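Local structure of probable glucarate dehydratase (Mycobacterium smegmatis str. MC2 155, 3VDG) at residues D186-A191 / A201-D206; L192-I197 / E225-E230; Q252-V257 / D270-L275; I332-G337 / T362-Y367. The protein is an enolase-superfamily protein that probably dehydrates glucarate, at a metal site that holds sodium in this crystal. All blocks are in the same frame, centred on the assembly; numbering follows the deposited sequence.

Contact 1 of 4, residues D186-A191 / A201-D206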
loop_
_atom_site.group_PDB
_atom_site.type_symbol
_atom_site.label_atom_id
_atom_site.label_comp_id
_atom_site.label_asym_id
_atom_site.label_seq_id
_atom_site.Cartn_x
_atom_site.Cartn_y
_atom_site.Cartn_z
ATOM N N ASP A 186 31.799 -26.318 14.903
ATOM C CA ASP A 186 31.228 -26.353 13.570
ATOM C C ASP A 186 32.325 -26.190 12.517
ATOM O O ASP A 186 33.508 -26.043 12.840
ATOM C CB ASP A 186 30.160 -25.269 13.417
ATOM C CG ASP A 186 30.675 -23.892 13.794
ATOM O OD1 ASP A 186 31.611 -23.408 13.127
ATOM O OD2 ASP A 186 30.142 -23.302 14.761
ATOM N N GLY A 187 31.933 -26.215 11.251
ATOM C CA GLY A 187 32.911 -26.161 10.178
ATOM C C GLY A 187 33.367 -24.763 9.859
ATOM O O GLY A 187 34.232 -24.581 9.010
ATOM N N TRP A 188 32.788 -23.768 10.531
ATOM C CA TRP A 188 33.142 -22.372 10.277
ATOM C C TRP A 188 34.387 -21.975 11.022
ATOM O O TRP A 188 35.194 -21.192 10.530
ATOM C CB TRP A 188 31.999 -21.448 10.712
ATOM C CG TRP A 188 30.750 -21.577 9.861
ATOM C CD1 TRP A 188 29.618 -22.356 10.109
ATOM C CD2 TRP A 188 30.482 -20.905 8.586
ATOM N NE1 TRP A 188 28.700 -22.218 9.097
ATOM C CE2 TRP A 188 29.156 -21.361 8.151
ATOM C CE3 TRP A 188 31.183 -20.003 7.788
ATOM C CZ2 TRP A 188 28.581 -20.920 6.970
ATOM C CZ3 TRP A 188 30.582 -19.550 6.606
ATOM C CH2 TRP A 188 29.318 -20.005 6.206
ATOM N N GLY A 189 34.537 -22.487 12.238
ATOM C CA GLY A 189 35.602 -22.025 13.116
ATOM C C GLY A 189 35.173 -20.757 13.828
ATOM O O GLY A 189 34.090 -20.229 13.566
ATOM N N ALA A 190 36.012 -20.275 14.739
ATOM C CA ALA A 190 35.762 -19.027 15.461
ATOM C C ALA A 190 36.037 -17.841 14.550
ATOM O O ALA A 190 36.833 -17.932 13.611
ATOM C CB ALA A 190 36.649 -18.943 16.709
ATOM N N ALA A 191 35.364 -16.727 14.806
ATOM C CA ALA A 191 35.717 -15.481 14.151
ATOM C C ALA A 191 35.682 -14.446 15.237
ATOM O O ALA A 191 34.611 -14.118 15.727
ATOM C CB ALA A 191 34.719 -15.126 13.048
ATOM N N ALA A 201 33.799 -14.679 5.522
ATOM C CA ALA A 201 33.262 -14.104 4.282
ATOM C C ALA A 201 33.671 -14.918 3.049
ATOM O O ALA A 201 32.858 -15.175 2.164
ATOM C CB ALA A 201 33.716 -12.661 4.122
ATOM N N ARG A 202 34.936 -15.313 2.979
ATOM C CA ARG A 202 35.400 -16.087 1.825
ATOM C C ARG A 202 34.657 -17.410 1.711
ATOM O O ARG A 202 34.226 -17.805 0.620
ATOM C CB ARG A 202 36.900 -16.355 1.920
ATOM C CG ARG A 202 37.773 -15.153 1.662
ATOM C CD ARG A 202 39.233 -15.580 1.651
ATOM N NE ARG A 202 40.142 -14.460 1.869
ATOM C CZ ARG A 202 40.373 -13.514 0.968
ATOM N NH1 ARG A 202 39.750 -13.548 -0.202
ATOM N NH2 ARG A 202 41.219 -12.532 1.238
ATOM N N ARG A 203 34.507 -18.101 2.838
ATOM C CA ARG A 203 33.836 -19.385 2.848
ATOM C C ARG A 203 32.383 -19.211 2.409
ATOM O O ARG A 203 31.878 -19.965 1.590
ATOM C CB ARG A 203 33.905 -20.007 4.243
ATOM C CG ARG A 203 33.422 -21.449 4.325
ATOM C CD ARG A 203 33.715 -22.051 5.698
ATOM N NE ARG A 203 33.490 -23.499 5.741
ATOM C CZ ARG A 203 32.351 -24.080 6.123
ATOM N NH1 ARG A 203 31.311 -23.353 6.502
ATOM N NH2 ARG A 203 32.246 -25.400 6.131
ATOM N N MET A 204 31.714 -18.200 2.953
ATOM C CA MET A 204 30.290 -17.986 2.666
ATOM C C MET A 204 30.066 -17.541 1.217
ATOM O O MET A 204 29.167 -18.029 0.522
ATOM C CB MET A 204 29.721 -16.948 3.634
ATOM C CG MET A 204 28.212 -16.977 3.757
ATOM S SD MET A 204 27.616 -15.629 4.823
ATOM C CE MET A 204 28.009 -16.283 6.434
ATOM N N ILE A 205 30.896 -16.626 0.748
ATOM C CA ILE A 205 30.750 -16.116 -0.602
ATOM C C ILE A 205 31.160 -17.116 -1.698
ATOM O O ILE A 205 30.573 -17.125 -2.781
ATOM C CB ILE A 205 31.498 -14.792 -0.766
ATOM C CG1 ILE A 205 30.769 -13.693 0.039
ATOM C CG2 ILE A 205 31.598 -14.414 -2.233
ATOM C CD1 ILE A 205 31.603 -12.460 0.290
ATOM N N ASP A 206 32.150 -17.963 -1.421
ATOM C CA ASP A 206 32.473 -19.088 -2.319
ATOM C C ASP A 206 31.267 -19.998 -2.481
ATOM O O ASP A 206 31.012 -20.504 -3.560
ATOM C CB ASP A 206 33.632 -19.927 -1.768
ATOM C CG ASP A 206 34.980 -19.245 -1.939
ATOM O OD1 ASP A 206 35.032 -18.222 -2.643
ATOM O OD2 ASP A 206 35.985 -19.728 -1.366
#

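Contact 2 of 4, residues L192-I197 / E225-E230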
loop_
_atom_site.group_PDB
_atom_site.type_symbol
_atom_site.label_atom_id
_atom_site.label_comp_id
_atom_site.label_asym_id
_atom_site.label_seq_id
_atom_site.Cartn_x
_atom_site.Cartn_y
_atom_site.Cartn_z
ATOM N N LEU A 192 36.849 -13.926 15.615
ATOM C CA LEU A 192 36.938 -13.031 16.761
ATOM C C LEU A 192 37.795 -11.817 16.454
ATOM O O LEU A 192 38.090 -11.031 17.343
ATOM C CB LEU A 192 37.506 -13.781 17.982
ATOM C CG LEU A 192 36.667 -14.985 18.415
ATOM C CD1 LEU A 192 37.442 -15.872 19.394
ATOM C CD2 LEU A 192 35.331 -14.512 18.993
ATOM N N ASP A 193 38.177 -11.659 15.188
ATOM C CA ASP A 193 39.018 -10.541 14.764
ATOM C C ASP A 193 38.893 -10.403 13.249
ATOM O O ASP A 193 38.221 -11.215 12.620
ATOM C CB ASP A 193 40.477 -10.801 15.167
ATOM C CG ASP A 193 40.977 -12.162 14.693
ATOM O OD1 ASP A 193 40.474 -12.682 13.670
ATOM O OD2 ASP A 193 41.879 -12.721 15.345
ATOM N N PRO A 194 39.518 -9.375 12.661
ATOM C CA PRO A 194 39.359 -9.118 11.235
ATOM C C PRO A 194 39.720 -10.284 10.330
ATOM O O PRO A 194 38.987 -10.547 9.382
ATOM C CB PRO A 194 40.274 -7.920 10.998
ATOM C CG PRO A 194 40.164 -7.172 12.290
ATOM C CD PRO A 194 40.232 -8.268 13.323
ATOM N N ASP A 195 40.818 -10.983 10.613
ATOM C CA ASP A 195 41.188 -12.152 9.812
ATOM C C ASP A 195 40.105 -13.213 9.848
ATOM O O ASP A 195 39.797 -13.837 8.828
ATOM C CB ASP A 195 42.486 -12.806 10.319
ATOM C CG ASP A 195 43.747 -12.027 9.936
ATOM O OD1 ASP A 195 43.703 -11.203 8.998
ATOM O OD2 ASP A 195 44.793 -12.259 10.579
ATOM N N GLY A 196 39.575 -13.473 11.038
ATOM C CA GLY A 196 38.521 -14.479 11.192
ATOM C C GLY A 196 37.248 -14.089 10.427
ATOM O O GLY A 196 36.600 -14.932 9.826
ATOM N N ILE A 197 36.898 -12.812 10.459
ATOM C CA ILE A 197 35.723 -12.315 9.733
ATOM C C ILE A 197 35.936 -12.395 8.212
ATOM O O ILE A 197 35.043 -12.797 7.462
ATOM C CB ILE A 197 35.419 -10.862 10.165
ATOM C CG1 ILE A 197 34.824 -10.833 11.582
ATOM C CG2 ILE A 197 34.496 -10.166 9.172
ATOM C CD1 ILE A 197 33.533 -11.638 11.744
ATOM N N GLU A 225 35.907 -3.317 15.172
ATOM C CA GLU A 225 34.880 -3.635 14.155
ATOM C C GLU A 225 35.121 -2.831 12.860
ATOM O O GLU A 225 34.922 -3.346 11.751
ATOM C CB GLU A 225 33.457 -3.460 14.735
ATOM C CG GLU A 225 33.280 -4.317 15.989
ATOM C CD GLU A 225 31.840 -4.465 16.467
ATOM O OE1 GLU A 225 31.029 -3.523 16.287
ATOM O OE2 GLU A 225 31.542 -5.528 17.070
ATOM N N MET A 226 35.586 -1.585 12.993
ATOM C CA MET A 226 35.998 -0.811 11.818
ATOM C C MET A 226 37.157 -1.505 11.097
ATOM O O MET A 226 37.222 -1.523 9.875
ATOM C CB MET A 226 36.401 0.615 12.216
ATOM C CG MET A 226 35.254 1.432 12.795
ATOM S SD MET A 226 35.755 2.981 13.579
ATOM C CE MET A 226 36.148 3.999 12.166
ATOM N N ALA A 227 38.071 -2.083 11.868
ATOM C CA ALA A 227 39.167 -2.820 11.286
ATOM C C ALA A 227 38.672 -4.030 10.504
ATOM O O ALA A 227 39.204 -4.323 9.440
ATOM C CB ALA A 227 40.174 -3.235 12.351
ATOM N N ALA A 228 37.655 -4.734 11.011
ATOM C CA ALA A 228 37.108 -5.850 10.253
ATOM C C ALA A 228 36.448 -5.321 8.986
ATOM O O ALA A 228 36.585 -5.910 7.913
ATOM C CB ALA A 228 36.114 -6.665 11.083
ATOM N N VAL A 229 35.735 -4.203 9.109
ATOM C CA VAL A 229 35.094 -3.631 7.932
ATOM C C VAL A 229 36.140 -3.295 6.850
ATOM O O VAL A 229 35.978 -3.657 5.677
ATOM C CB VAL A 229 34.193 -2.430 8.271
ATOM C CG1 VAL A 229 33.737 -1.754 6.989
ATOM C CG2 VAL A 229 32.965 -2.912 9.056
ATOM N N GLU A 230 37.219 -2.624 7.244
ATOM C CA GLU A 230 38.265 -2.259 6.283
ATOM C C GLU A 230 38.961 -3.475 5.677
ATOM O O GLU A 230 39.330 -3.454 4.504
ATOM C CB GLU A 230 39.299 -1.319 6.907
ATOM C CG GLU A 230 38.696 -0.335 7.880
ATOM C CD GLU A 230 39.019 1.099 7.533
ATOM O OE1 GLU A 230 39.000 1.432 6.328
ATOM O OE2 GLU A 230 39.262 1.891 8.469
#

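Contact 3 of 4, residues Q252-V257 / D270-L275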
loop_
_atom_site.group_PDB
_atom_site.type_symbol
_atom_site.label_atom_id
_atom_site.label_comp_id
_atom_site.label_asym_id
_atom_site.label_seq_id
_atom_site.Cartn_x
_atom_site.Cartn_y
_atom_site.Cartn_z
ATOM N N GLN A 252 27.660 10.073 20.013
ATOM C CA GLN A 252 28.995 10.660 19.789
ATOM C C GLN A 252 29.953 9.616 19.235
ATOM O O GLN A 252 30.741 9.875 18.330
ATOM C CB GLN A 252 29.565 11.277 21.092
ATOM C CG GLN A 252 28.735 12.443 21.647
ATOM C CD GLN A 252 27.322 12.031 22.073
ATOM O OE1 GLN A 252 27.111 10.967 22.671
ATOM N NE2 GLN A 252 26.348 12.873 21.760
ATOM N N THR A 253 29.888 8.415 19.780
ATOM C CA THR A 253 30.709 7.337 19.274
ATOM C C THR A 253 30.298 6.978 17.829
ATOM O O THR A 253 31.149 6.692 16.985
ATOM C CB THR A 253 30.615 6.117 20.205
ATOM O OG1 THR A 253 31.210 6.446 21.476
ATOM C CG2 THR A 253 31.302 4.901 19.604
ATOM N N SER A 254 28.991 7.005 17.555
ATOM C CA SER A 254 28.474 6.626 16.227
ATOM C C SER A 254 29.011 7.565 15.157
ATOM O O SER A 254 29.351 7.142 14.045
ATOM C CB SER A 254 26.941 6.697 16.226
ATOM O OG SER A 254 26.411 5.779 17.182
ATOM N N VAL A 255 29.048 8.850 15.491
ATOM C CA VAL A 255 29.488 9.870 14.550
ATOM C C VAL A 255 30.971 9.656 14.220
ATOM O O VAL A 255 31.388 9.836 13.081
ATOM C CB VAL A 255 29.205 11.291 15.086
ATOM C CG1 VAL A 255 29.976 12.336 14.287
ATOM C CG2 VAL A 255 27.711 11.592 15.082
ATOM N N LYS A 256 31.759 9.210 15.194
ATOM C CA LYS A 256 33.164 8.903 14.917
ATOM C C LYS A 256 33.315 7.686 14.008
ATOM O O LYS A 256 34.162 7.661 13.106
ATOM C CB LYS A 256 33.939 8.677 16.223
ATOM C CG LYS A 256 34.140 9.959 17.013
ATOM C CD LYS A 256 34.601 9.665 18.432
ATOM C CE LYS A 256 34.544 10.914 19.294
ATOM N NZ LYS A 256 34.769 10.570 20.722
ATOM N N VAL A 257 32.516 6.659 14.265
ATOM C CA VAL A 257 32.555 5.471 13.421
ATOM C C VAL A 257 32.165 5.846 11.991
ATOM O O VAL A 257 32.846 5.474 11.031
ATOM C CB VAL A 257 31.617 4.354 13.941
ATOM C CG1 VAL A 257 31.588 3.187 12.953
ATOM C CG2 VAL A 257 32.090 3.878 15.313
ATOM N N ASP A 270 21.251 1.120 12.673
ATOM C CA ASP A 270 21.058 1.236 14.127
ATOM C C ASP A 270 22.354 1.407 14.899
ATOM O O ASP A 270 22.685 0.586 15.767
ATOM C CB ASP A 270 20.292 0.010 14.663
ATOM C CG ASP A 270 18.871 -0.033 14.147
ATOM O OD1 ASP A 270 18.192 1.003 14.298
ATOM O OD2 ASP A 270 18.456 -1.067 13.560
ATOM N N PRO A 271 23.104 2.476 14.599
ATOM C CA PRO A 271 24.296 2.706 15.415
ATOM C C PRO A 271 23.983 3.007 16.892
ATOM O O PRO A 271 24.754 2.635 17.765
ATOM C CB PRO A 271 24.951 3.937 14.748
ATOM C CG PRO A 271 23.839 4.603 13.975
ATOM C CD PRO A 271 22.958 3.464 13.512
ATOM N N THR A 272 22.853 3.648 17.176
ATOM C CA THR A 272 22.592 4.187 18.506
ATOM C C THR A 272 21.093 4.059 18.811
ATOM O O THR A 272 20.283 3.992 17.889
ATOM C CB THR A 272 23.063 5.665 18.572
ATOM O OG1 THR A 272 23.111 6.108 19.934
ATOM C CG2 THR A 272 22.125 6.588 17.765
ATOM N N PRO A 273 20.713 3.991 20.100
ATOM C CA PRO A 273 19.288 3.724 20.372
ATOM C C PRO A 273 18.356 4.943 20.267
ATOM O O PRO A 273 18.732 6.059 20.651
ATOM C CB PRO A 273 19.289 3.185 21.821
ATOM C CG PRO A 273 20.585 3.611 22.419
ATOM C CD PRO A 273 21.560 3.909 21.310
ATOM N N GLY A 274 17.152 4.721 19.737
ATOM C CA GLY A 274 16.114 5.750 19.749
ATOM C C GLY A 274 16.139 6.726 18.584
ATOM O O GLY A 274 17.198 7.035 18.012
ATOM N N LEU A 275 14.955 7.231 18.256
ATOM C CA LEU A 275 14.762 8.132 17.123
ATOM C C LEU A 275 15.546 9.426 17.267
ATOM O O LEU A 275 16.111 9.906 16.292
ATOM C CB LEU A 275 13.256 8.418 16.911
ATOM C CG LEU A 275 12.419 7.254 16.343
ATOM C CD1 LEU A 275 10.944 7.608 16.341
ATOM C CD2 LEU A 275 12.868 6.869 14.933
#

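Contact 4 of 4, residues I332-G337 / T362-Y367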
loop_
_atom_site.group_PDB
_atom_site.type_symbol
_atom_site.label_atom_id
_atom_site.label_comp_id
_atom_site.label_asym_id
_atom_site.label_seq_id
_atom_site.Cartn_x
_atom_site.Cartn_y
_atom_site.Cartn_z
ATOM N N ILE A 332 5.049 3.559 1.235
ATOM C CA ILE A 332 5.245 4.692 2.142
ATOM C C ILE A 332 6.695 5.181 2.065
ATOM O O ILE A 332 6.948 6.376 1.981
ATOM C CB ILE A 332 4.900 4.333 3.601
ATOM C CG1 ILE A 332 3.401 4.076 3.758
ATOM C CG2 ILE A 332 5.341 5.448 4.534
ATOM C CD1 ILE A 332 3.045 3.350 5.054
ATOM N N CYS A 333 7.648 4.251 2.096
ATOM C CA CYS A 333 9.067 4.607 1.964
ATOM C C CYS A 333 9.334 5.357 0.664
ATOM O O CYS A 333 10.001 6.403 0.658
ATOM C CB CYS A 333 9.963 3.365 2.042
ATOM S SG CYS A 333 10.016 2.709 3.731
ATOM N N ASP A 334 8.820 4.828 -0.439
ATOM C CA ASP A 334 8.987 5.498 -1.731
ATOM C C ASP A 334 8.418 6.915 -1.669
ATOM O O ASP A 334 9.049 7.863 -2.113
ATOM C CB ASP A 334 8.288 4.713 -2.832
ATOM C CG ASP A 334 8.746 5.142 -4.228
ATOM O OD1 ASP A 334 9.904 5.568 -4.370
ATOM O OD2 ASP A 334 7.948 5.073 -5.178
ATOM N N THR A 335 7.232 7.059 -1.097
ATOM C CA THR A 335 6.565 8.368 -1.039
ATOM C C THR A 335 7.355 9.373 -0.199
ATOM O O THR A 335 7.474 10.536 -0.559
ATOM C CB THR A 335 5.156 8.214 -0.435
ATOM O OG1 THR A 335 4.385 7.377 -1.294
ATOM C CG2 THR A 335 4.449 9.564 -0.281
ATOM N N PHE A 336 7.872 8.927 0.936
ATOM C CA PHE A 336 8.544 9.842 1.857
ATOM C C PHE A 336 10.064 9.894 1.671
ATOM O O PHE A 336 10.782 10.447 2.497
ATOM C CB PHE A 336 8.156 9.516 3.296
ATOM C CG PHE A 336 6.768 9.962 3.636
ATOM C CD1 PHE A 336 5.672 9.181 3.289
ATOM C CD2 PHE A 336 6.551 11.191 4.269
ATOM C CE1 PHE A 336 4.376 9.610 3.566
ATOM C CE2 PHE A 336 5.262 11.617 4.561
ATOM C CZ PHE A 336 4.171 10.828 4.204
ATOM N N GLY A 337 10.551 9.314 0.584
ATOM C CA GLY A 337 11.965 9.431 0.220
ATOM C C GLY A 337 12.916 8.586 1.043
ATOM O O GLY A 337 14.096 8.928 1.186
ATOM N N THR A 362 8.629 -5.851 -5.508
ATOM C CA THR A 362 8.760 -4.516 -4.925
ATOM C C THR A 362 9.741 -3.683 -5.748
ATOM O O THR A 362 10.941 -3.905 -5.692
ATOM C CB THR A 362 9.238 -4.616 -3.468
ATOM O OG1 THR A 362 8.293 -5.396 -2.732
ATOM C CG2 THR A 362 9.330 -3.220 -2.823
ATOM N N PRO A 363 9.225 -2.713 -6.514
ATOM C CA PRO A 363 10.113 -1.963 -7.415
ATOM C C PRO A 363 11.276 -1.297 -6.665
ATOM O O PRO A 363 12.415 -1.344 -7.132
ATOM C CB PRO A 363 9.179 -0.905 -8.052
ATOM C CG PRO A 363 7.799 -1.440 -7.844
ATOM C CD PRO A 363 7.820 -2.277 -6.596
ATOM N N ASN A 364 11.003 -0.707 -5.499
ATOM C CA ASN A 364 12.040 0.076 -4.790
ATOM C C ASN A 364 12.865 -0.729 -3.769
ATOM O O ASN A 364 13.605 -0.149 -2.967
ATOM C CB ASN A 364 11.453 1.344 -4.132
ATOM C CG ASN A 364 10.333 1.027 -3.139
ATOM O OD1 ASN A 364 9.536 0.128 -3.374
ATOM N ND2 ASN A 364 10.261 1.782 -2.031
ATOM N N LEU A 365 12.740 -2.054 -3.774
ATOM C CA LEU A 365 13.608 -2.871 -2.904
ATOM C C LEU A 365 14.813 -3.271 -3.720
ATOM O O LEU A 365 14.817 -4.332 -4.341
ATOM C CB LEU A 365 12.902 -4.114 -2.359
ATOM C CG LEU A 365 13.474 -4.572 -1.000
ATOM C CD1 LEU A 365 12.642 -5.673 -0.358
ATOM C CD2 LEU A 365 14.931 -5.001 -1.117
ATOM N N THR A 366 15.824 -2.402 -3.732
ATOM C CA THR A 366 16.987 -2.595 -4.588
ATOM C C THR A 366 18.251 -3.006 -3.822
ATOM O O THR A 366 19.176 -3.557 -4.419
ATOM C CB THR A 366 17.263 -1.326 -5.416
ATOM O OG1 THR A 366 17.302 -0.193 -4.536
ATOM C CG2 THR A 366 16.144 -1.129 -6.444
ATOM N N TYR A 367 18.291 -2.744 -2.514
ATOM C CA TYR A 367 19.362 -3.275 -1.668
ATOM C C TYR A 367 19.264 -4.789 -1.564
ATOM O O TYR A 367 18.172 -5.358 -1.567
ATOM C CB TYR A 367 19.296 -2.694 -0.252
ATOM C CG TYR A 367 19.659 -1.235 -0.136
ATOM C CD1 TYR A 367 20.954 -0.793 -0.395
ATOM C CD2 TYR A 367 18.712 -0.300 0.241
ATOM C CE1 TYR A 367 21.287 0.551 -0.295
ATOM C CE2 TYR A 367 19.038 1.038 0.365
ATOM C CZ TYR A 367 20.325 1.456 0.098
ATOM O OH TYR A 367 20.632 2.786 0.212
#

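Contact 1 of 4, residues D186-A191 / A201-D206
Two first torsions bring Trp-188 and Arg-203 together: Trp-188 swings CG anti to its carbonyl carbon (chi1 -68°), and Arg-203 sends CG anti to its backbone N (chi1 -171°), with the chain extended as far as NE so that it reaches back from the helix over the indole. The guanidinium stands steeply on the ring, the two planes 72° apart, so one nitrogen rather than the flat group faces the pi cloud. NH1 of Arg-203 lies above the centre of the indole, 3.3 Å from CD2 of Trp-188, and Arg-203 CZ sits 4.6 Å from the centroid of the six-membered ring, close to its normal: a cation-pi contact. The carbonyl of Gly-187 approaches one face of the guanidinium, its O 3.5 Å from CZ of Arg-203. Met-204 comes obliquely to the far end of the indole, CE 4.0 Å from CH2 of Trp-188; Trp-375 meets the same ring. The loop, which joins strand 166-174 to helix 194-208 in the enolase-type barrel, is shaped by Asp-186. Its OD1 forms an Asx turn through the anti lone pair to Trp-188 N (2.9 Å), widened to an Asx motif by Gly-189 N, while OD2 makes a salt bridge with Lys-176. The contact therefore rests on cation-pi attraction, a carbonyl laid over the guanidinium face and apolar contact from Met-204, and the arginine's charge probably polarises the indole's pi cloud.

Contact 2 of 4, residues L192-I197 / E225-E230
Pro-194 CA and Ala-228 CA lie only 4.1 Å apart, which brings the first turn of helix 194-208 against the middle of helix 222-235. Both belong to the ring of helices outside the (beta/alpha)7beta barrel of the enolase superfamily, where they follow successive parallel strands, 166-174 and 213-216. So close an approach is possible because the facing residues are small: Ala-227 and Ala-228 present methyls and bare backbone to the proline. The pyrrolidine ring does most of the touching, through its CG corner, which meets Ala-227 CB at 3.9 Å and stands 3.7 Å from Ala-228 N. The methyl of Ala-228 in turn rests near the proline backbone, its CB 4.1 Å from Pro-194 CA. One turn further on, Ile-197 adds a lighter touch, CG2 to Ala-228 CB at 4.3 Å, before the rest of its side chain leads away; Leu-215 of strand 213-216 and Tyr-175 of the loop after strand 166-174 touch both of these residues. The side-chain contacts are apolar, and the proline also rests on helix backbone. Polar groups serve each helix separately. On the side turned away from the proline, the Glu-225 carboxylate takes backbone N-H groups of Gly-218, Val-219 and Phe-220, tying helix 222-235 to the loop before it. Helix 194-208 is opened by Asp-193 at the N-cap: its OD1 accepts from Gly-196 N at 2.9 Å, with the N-H aimed at the oxygen at 158°.

Contact 3 of 4, residues Q252-V257 / D270-L275
The flat group here is the peptide joining Pro-271 to Thr-272, and Ser-254 OG lies over one face of it, about 3.6 Å above the plane and nearly over Pro-271 C. From that position OG meets the carbonyl from over its face, 3.6 Å from Pro-271 O, and its hydrogen bond goes elsewhere. Next to the peptide, the proline ring is touched at its CB corner: Ser-254 OG lies 3.4 Å from Pro-271 CB, and the serine's own CB is 3.7 Å from the same atom. Thr-272 CB comes to 3.6 Å from Ser-254 OG, so the hydroxyl oxygen is lodged against two consecutive residues of the loop. With OG turned anti to the carbonyl carbon (chi1 -61°), Ser-254 bonds to Thr-250 O, in the residue just before its helix and one turn back, and Thr-272 OG1 likewise bonds to Trp-249 O. In the enolase-type (beta/alpha)7beta barrel this is where helix 251-260 packs on the loop leaving the metal-bearing end of strand 267-269. That strand ends at Glu-269, which binds the sodium ion together with Asp-244 and Asn-292, and the side chain of Pro-271 is about 9 Å from the ion. Asp-270, between metal ligand and proline, bonds through OD2 to the backbone N of Asn-292, a second-shell link to another ligand, while Val-281 from helix 275-284 touches both Ser-254 and Thr-272.

Contact 4 of 4, residues I332-G337 / T362-Y367
Van der Waals contact is what joins the two segments, and nearly all of it is made by the amide of Asn-364 on one side and Asp-334 on the other. Asp-334 CB lies over the face of the amide, almost straight above ND2 of Asn-364 at 3.6 Å, while Asp-334 N, 3.7 Å from that ND2, is tilted from the amide plane. Cys-333 adds a looser touch, its CB 4.4 Å from the same ND2. Torsions explain the approach: Asn-364 places CG between its backbone N and carbonyl carbon (chi1 58°), sending the amide to the helix, whereas Asp-334 carries CG anti to its backbone N (chi1 -164°), leaving CB as the nearer surface. Hydrogen bonding runs alongside this packing. ND2 of Asn-364 bonds to Ala-330 O, one turn before Asp-334, and so anchors the loop to helix 323-336. The asparagine is presented by a type I beta turn, in which Leu-365 N bonds to Thr-362 O at 3.2 Å and whose Thr-362 and Pro-363 carbonyls Arg-164 grips. At the helix end, Gly-337 with positive phi closes a Schellman motif, and Phe-336 just before it stacks on Phe-336 of the second subunit. In the enolase-type barrel the contact thus fastens the loop after helix 349-360 to the outer helix 323-336, while Cys-333 touches strand 312-315 and Leu-365 packs on strand 339-342.

In the fold
All four contacts lie in the helical layer and loops around the barrel, and only contact 3 is made wholly by buried residues; the others are partly buried. Contacts 1 and 2 share helix 194-208 and touch through Ala-191 and Ile-197, yet the first relies on a cation-pi pair near the surface and the second on small apolar groups. Helix 222-235 continues the chain of packing, since Met-226 CE of contact 2 reaches the backbone of Val-257 in contact 3. Contact 3 lies just behind the sodium site and is van der Waals contact round a serine hydroxyl whose own hydrogen bond is local. Contact 4 stands apart, touching none of the others, and is the one beside the second subunit.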